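Local coordinates for protein mandelate racemase/muconate lactonizing enzyme (Roseovarius nubinhibens, PDB 2QDD) that is of unknown specific function but binds magnesium and, as an enolase-superfamily member, probably catalyses a reaction that starts with proton abstraction next to a carboxylate, at residues H247-H252 / A277-D282; R281-G284 / G288-M291. All blocks are in the same frame, centred on the assembly; numbering follows the deposited sequence.

How the contacts relate
Both contacts lie in the C-terminal barrel domain, on the same side of the chain's centre, with centres about 9 Å apart. Helix 274-287 serves both. In contact 1 its middle packs against the start of helix 249-258, which precedes it in the chain; in contact 2 its later turns meet the residues leading into strand 290-293. Arg-281 and Asp-282 belong to both, so contact 2 begins where contact 1 ends. The two also touch directly: Phe-249 packs on Phe-283, and Trp-289 reaches His-252. Together they join two neighbouring outer helices, 249-258 and 274-287, and the barrel strand that follows. Each also touches the second subunit.

Contact 1. Residues H247-H252 / A277-D282; sequences HEFSDH and ARQIRD
The carbonyl oxygen of Glu-248 is gripped by His-252, whose ring lies against Ile-280: ND1 donates to Glu-248 O at 2.8 Å, from above the carbonyl plane but close to the plane of the imidazole, and the backbone N of Asp-251 adds a weak bond to the same oxygen. This fixes the rotation of the ring and presents one face to the other helix. Ile-280 CG2 sits over that face, offset toward the rim, in a CH-pi contact 3.8 Å from the His-252 centroid, while Ile-280 CD1 lies 3.7 Å from His-252 CE1. The isoleucine owes this reach to its first torsion (chi1 -65°), which sets CG2 anti to the backbone N and CG1 beside that nitrogen. CG1 meets the edge of the Phe-249 ring at CD1, 4.1 Å away. Helices 249-258 and 274-287 are neighbours on the outside of the TIM-type barrel, following strands 240-242 and 263-266, and Ile-280 also packs inward on Ile-266. Toward the second subunit, the amide of Gln-279 stacks over one face of Phe-249, the planes 11° apart; Ser-286 of the second subunit packs on the same phenylalanine. From the first turn of helix 249-258, Asp-251 OD1 reaches back to accept the backbone N atoms of His-247 and Glu-248, tying down the residues that lead into the helix. On helix 274-287, Arg-281 NE forms a salt bridge with Asp-282 OD1 at 2.9 Å, in the guanidinium plane, and its NH1 bonds to Ser-312 and Thr-313.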
loop_
_atom_site.group_PDB
_atom_site.type_symbol
_atom_site.label_atom_id
_atom_site.label_comp_id
_atom_site.label_asym_id
_atom_site.label_seq_id
_atom_site.Cartn_x
_atom_site.Cartn_y
_atom_site.Cartn_z
ATOM N N HIS A 247 10.345 3.156 22.314
ATOM C CA HIS A 247 10.863 2.409 23.454
ATOM C C HIS A 247 12.007 1.476 23.070
ATOM O O HIS A 247 12.866 1.168 23.900
ATOM C CB HIS A 247 9.736 1.639 24.151
ATOM C CG HIS A 247 8.651 2.522 24.687
ATOM N ND1 HIS A 247 8.819 3.314 25.803
ATOM C CD2 HIS A 247 7.389 2.748 24.251
ATOM C CE1 HIS A 247 7.706 3.987 26.033
ATOM N NE2 HIS A 247 6.822 3.661 25.107
ATOM N N GLU A 248 12.008 1.029 21.816
ATOM C CA GLU A 248 13.025 0.105 21.309
ATOM C C GLU A 248 13.298 0.320 19.817
ATOM O O GLU A 248 12.622 1.122 19.169
ATOM C CB GLU A 248 12.636 -1.351 21.592
ATOM C CG GLU A 248 11.198 -1.723 21.237
ATOM C CD GLU A 248 10.782 -3.084 21.793
ATOM O OE1 GLU A 248 11.671 -3.895 22.139
ATOM O OE2 GLU A 248 9.559 -3.343 21.880
ATOM N N PHE A 249 14.292 -0.392 19.282
ATOM C CA PHE A 249 14.754 -0.181 17.910
ATOM C C PHE A 249 13.651 -0.371 16.865
ATOM O O PHE A 249 13.570 0.390 15.896
ATOM C CB PHE A 249 15.954 -1.078 17.590
ATOM C CG PHE A 249 16.497 -0.894 16.194
ATOM C CD1 PHE A 249 17.167 0.274 15.839
ATOM C CD2 PHE A 249 16.330 -1.889 15.231
ATOM C CE1 PHE A 249 17.666 0.445 14.550
ATOM C CE2 PHE A 249 16.827 -1.728 13.942
ATOM C CZ PHE A 249 17.497 -0.559 13.601
ATOM N N SER A 250 12.796 -1.366 17.088
ATOM C CA SER A 250 11.703 -1.692 16.172
ATOM C C SER A 250 10.653 -0.589 16.054
ATOM O O SER A 250 10.004 -0.467 15.013
ATOM C CB SER A 250 11.037 -3.009 16.575
ATOM O OG SER A 250 10.383 -2.871 17.823
ATOM N N ASP A 251 10.493 0.203 17.119
ATOM C CA ASP A 251 9.665 1.415 17.086
ATOM C C ASP A 251 10.242 2.512 16.199
ATOM O O ASP A 251 9.492 3.303 15.629
ATOM C CB ASP A 251 9.432 1.964 18.499
ATOM C CG ASP A 251 8.720 0.971 19.413
ATOM O OD1 ASP A 251 8.974 1.006 20.637
ATOM O OD2 ASP A 251 7.907 0.159 18.912
ATOM N N HIS A 252 11.572 2.561 16.096
ATOM C CA HIS A 252 12.257 3.535 15.246
ATOM C C HIS A 252 12.158 3.133 13.780
ATOM O O HIS A 252 11.904 3.972 12.905
ATOM C CB HIS A 252 13.722 3.684 15.667
ATOM C CG HIS A 252 13.896 4.242 17.042
ATOM N ND1 HIS A 252 13.760 3.475 18.179
ATOM C CD2 HIS A 252 14.165 5.500 17.465
ATOM C CE1 HIS A 252 13.954 4.232 19.245
ATOM N NE2 HIS A 252 14.198 5.467 18.839
ATOM N N ALA A 277 21.314 2.887 22.439
ATOM C CA ALA A 277 21.222 4.271 21.945
ATOM C C ALA A 277 22.128 4.565 20.749
ATOM O O ALA A 277 21.727 5.289 19.843
ATOM C CB ALA A 277 21.476 5.259 23.061
ATOM N N ARG A 278 23.321 3.970 20.737
ATOM C CA ARG A 278 24.265 4.091 19.613
ATOM C C ARG A 278 23.749 3.470 18.308
ATOM O O ARG A 278 23.914 4.059 17.231
ATOM C CB ARG A 278 25.621 3.473 19.979
ATOM C CG ARG A 278 26.707 3.626 18.924
ATOM C CD ARG A 278 27.290 2.274 18.555
ATOM N NE ARG A 278 28.738 2.232 18.746
ATOM C CZ ARG A 278 29.399 1.187 19.239
ATOM N NH1 ARG A 278 30.717 1.242 19.377
ATOM N NH2 ARG A 278 28.747 0.085 19.599
ATOM N N GLN A 279 23.138 2.289 18.403
ATOM C CA GLN A 279 22.500 1.650 17.245
ATOM C C GLN A 279 21.404 2.521 16.622
ATOM O O GLN A 279 21.338 2.659 15.400
ATOM C CB GLN A 279 21.937 0.262 17.591
ATOM C CG GLN A 279 21.484 -0.511 16.333
ATOM C CD GLN A 279 20.569 -1.707 16.592
ATOM O OE1 GLN A 279 20.459 -2.596 15.744
ATOM N NE2 GLN A 279 19.904 -1.731 17.746
ATOM N N ILE A 280 20.564 3.104 17.474
ATOM C CA ILE A 280 19.544 4.077 17.065
ATOM C C ILE A 280 20.140 5.347 16.438
ATOM O O ILE A 280 19.657 5.826 15.405
ATOM C CB ILE A 280 18.619 4.424 18.254
ATOM C CG1 ILE A 280 17.833 3.179 18.668
ATOM C CG2 ILE A 280 17.664 5.578 17.913
ATOM C CD1 ILE A 280 17.366 3.205 20.099
ATOM N N ARG A 281 21.197 5.865 17.057
ATOM C CA ARG A 281 21.925 7.027 16.543
ATOM C C ARG A 281 22.444 6.786 15.131
ATOM O O ARG A 281 22.259 7.623 14.244
ATOM C CB ARG A 281 23.094 7.384 17.472
ATOM C CG ARG A 281 23.700 8.771 17.218
ATOM C CD ARG A 281 24.867 8.741 16.229
ATOM N NE ARG A 281 25.926 7.785 16.582
ATOM C CZ ARG A 281 26.945 8.055 17.395
ATOM N NH1 ARG A 281 27.041 9.246 17.971
ATOM N NH2 ARG A 281 27.870 7.132 17.637
ATOM N N ASP A 282 23.106 5.647 14.947
ATOM C CA ASP A 282 23.659 5.240 13.665
ATOM C C ASP A 282 22.581 5.006 12.604
ATOM O O ASP A 282 22.779 5.334 11.434
ATOM C CB ASP A 282 24.500 3.970 13.842
ATOM C CG ASP A 282 25.836 4.230 14.557
ATOM O OD1 ASP A 282 26.168 5.403 14.874
ATOM O OD2 ASP A 282 26.565 3.244 14.792
#

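Contact 2. Residues R281-G284 / G288-M291; sequences RDFG and GWQM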
loop_
_atom_site.group_PDB
_atom_site.type_symbol
_atom_site.label_atom_id
_atom_site.label_comp_id
_atom_site.label_asym_id
_atom_site.label_seq_id
_atom_site.Cartn_x
_atom_site.Cartn_y
_atom_site.Cartn_z
ATOM N N ARG A 281 21.197 5.865 17.057
ATOM C CA ARG A 281 21.925 7.027 16.543
ATOM C C ARG A 281 22.444 6.786 15.131
ATOM O O ARG A 281 22.259 7.623 14.244
ATOM C CB ARG A 281 23.094 7.384 17.472
ATOM C CG ARG A 281 23.700 8.771 17.218
ATOM C CD ARG A 281 24.867 8.741 16.229
ATOM N NE ARG A 281 25.926 7.785 16.582
ATOM C CZ ARG A 281 26.945 8.055 17.395
ATOM N NH1 ARG A 281 27.041 9.246 17.971
ATOM N NH2 ARG A 281 27.870 7.132 17.637
ATOM N N ASP A 282 23.106 5.647 14.947
ATOM C CA ASP A 282 23.659 5.240 13.665
ATOM C C ASP A 282 22.581 5.006 12.604
ATOM O O ASP A 282 22.779 5.334 11.434
ATOM C CB ASP A 282 24.500 3.970 13.842
ATOM C CG ASP A 282 25.836 4.230 14.557
ATOM O OD1 ASP A 282 26.168 5.403 14.874
ATOM O OD2 ASP A 282 26.565 3.244 14.792
ATOM N N PHE A 283 21.452 4.432 13.018
ATOM C CA PHE A 283 20.281 4.321 12.153
ATOM C C PHE A 283 19.799 5.700 11.698
ATOM O O PHE A 283 19.548 5.906 10.512
ATOM C CB PHE A 283 19.145 3.548 12.839
ATOM C CG PHE A 283 17.899 3.433 11.998
ATOM C CD1 PHE A 283 16.777 4.201 12.285
ATOM C CD2 PHE A 283 17.852 2.562 10.920
ATOM C CE1 PHE A 283 15.628 4.108 11.511
ATOM C CE2 PHE A 283 16.705 2.461 10.137
ATOM C CZ PHE A 283 15.593 3.233 10.433
ATOM N N GLY A 284 19.688 6.633 12.646
ATOM C CA GLY A 284 19.278 8.012 12.362
ATOM C C GLY A 284 20.165 8.745 11.372
ATOM O O GLY A 284 19.671 9.452 10.497
ATOM N N GLY A 288 18.940 10.050 7.705
ATOM C CA GLY A 288 18.951 11.506 7.653
ATOM C C GLY A 288 18.077 12.173 8.694
ATOM O O GLY A 288 17.568 13.265 8.462
ATOM N N TRP A 289 17.901 11.516 9.838
ATOM C CA TRP A 289 17.217 12.124 10.975
ATOM C C TRP A 289 18.095 13.179 11.634
ATOM O O TRP A 289 19.321 13.079 11.620
ATOM C CB TRP A 289 16.828 11.062 12.009
ATOM C CG TRP A 289 15.589 10.272 11.672
ATOM C CD1 TRP A 289 14.662 10.557 10.712
ATOM C CD2 TRP A 289 15.141 9.068 12.317
ATOM N NE1 TRP A 289 13.670 9.605 10.712
ATOM C CE2 TRP A 289 13.937 8.682 11.689
ATOM C CE3 TRP A 289 15.642 8.281 13.364
ATOM C CZ2 TRP A 289 13.224 7.534 12.071
ATOM C CZ3 TRP A 289 14.934 7.138 13.741
ATOM C CH2 TRP A 289 13.737 6.783 13.097
ATOM N N GLN A 290 17.460 14.190 12.212
ATOM C CA GLN A 290 18.145 15.098 13.122
ATOM C C GLN A 290 17.721 14.795 14.553
ATOM O O GLN A 290 16.569 14.470 14.795
ATOM C CB GLN A 290 17.817 16.537 12.757
ATOM C CG GLN A 290 18.498 17.012 11.491
ATOM C CD GLN A 290 18.432 18.509 11.339
ATOM O OE1 GLN A 290 17.364 19.110 11.456
ATOM N NE2 GLN A 290 19.576 19.126 11.084
ATOM N N MET A 291 18.656 14.873 15.497
ATOM C CA MET A 291 18.513 14.159 16.769
ATOM C C MET A 291 18.912 15.002 17.979
ATOM O O MET A 291 19.972 15.613 17.975
ATOM C CB MET A 291 19.301 12.840 16.744
ATOM C CG MET A 291 18.766 11.792 15.762
ATOM S SD MET A 291 19.779 10.311 15.613
ATOM C CE MET A 291 21.032 10.806 14.441
#
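Phe-283 turns the edge of its ring toward the six-membered ring of Trp-289 in an offset edge-to-face pair, the planes 80° apart and the centroids separated by 5.3 Å. The touching edge is CD1 and CE1, with Phe-283 CE1 3.6 Å from Trp-289 CH2, and Trp-289 CZ3 near the phenylalanine's plane. The indole also leans obliquely on the helix backbone, its CE3 3.8 Å from Gly-284 CA, and reaches His-252 and Trp-256 of helix 249-258. Its base is anchored by the main chain: Trp-289 N donates to Gly-284 O at 2.8 Å, a moderately bent bond at 147°. Here the helix of one beta-alpha unit of the barrel gives way to the next strand, 290-293, and Gly-288, with positive phi, ends helix 274-287 in a Schellman motif. Replacing Trp-289 by an alanine would probably open a gap beside Gly-284 and deprive the edge of Phe-283 of its aromatic partner. One residue into the strand, Met-291 points toward the same helical turn. Its chain runs extended to SD and then bends (chi3 -83°), bringing CE to 3.4 Å from Arg-281 O and 3.8 Å from Gly-284 C. The fit is close: a beta carbon on Gly-284 would clash with Met-291 SD, consistent with a glycine at this position. On the barrel side, Met-291 packs on Val-264 and Ile-266 of the adjacent strand, 263-266. Phe-283 also meets Leu-253 of the second subunit.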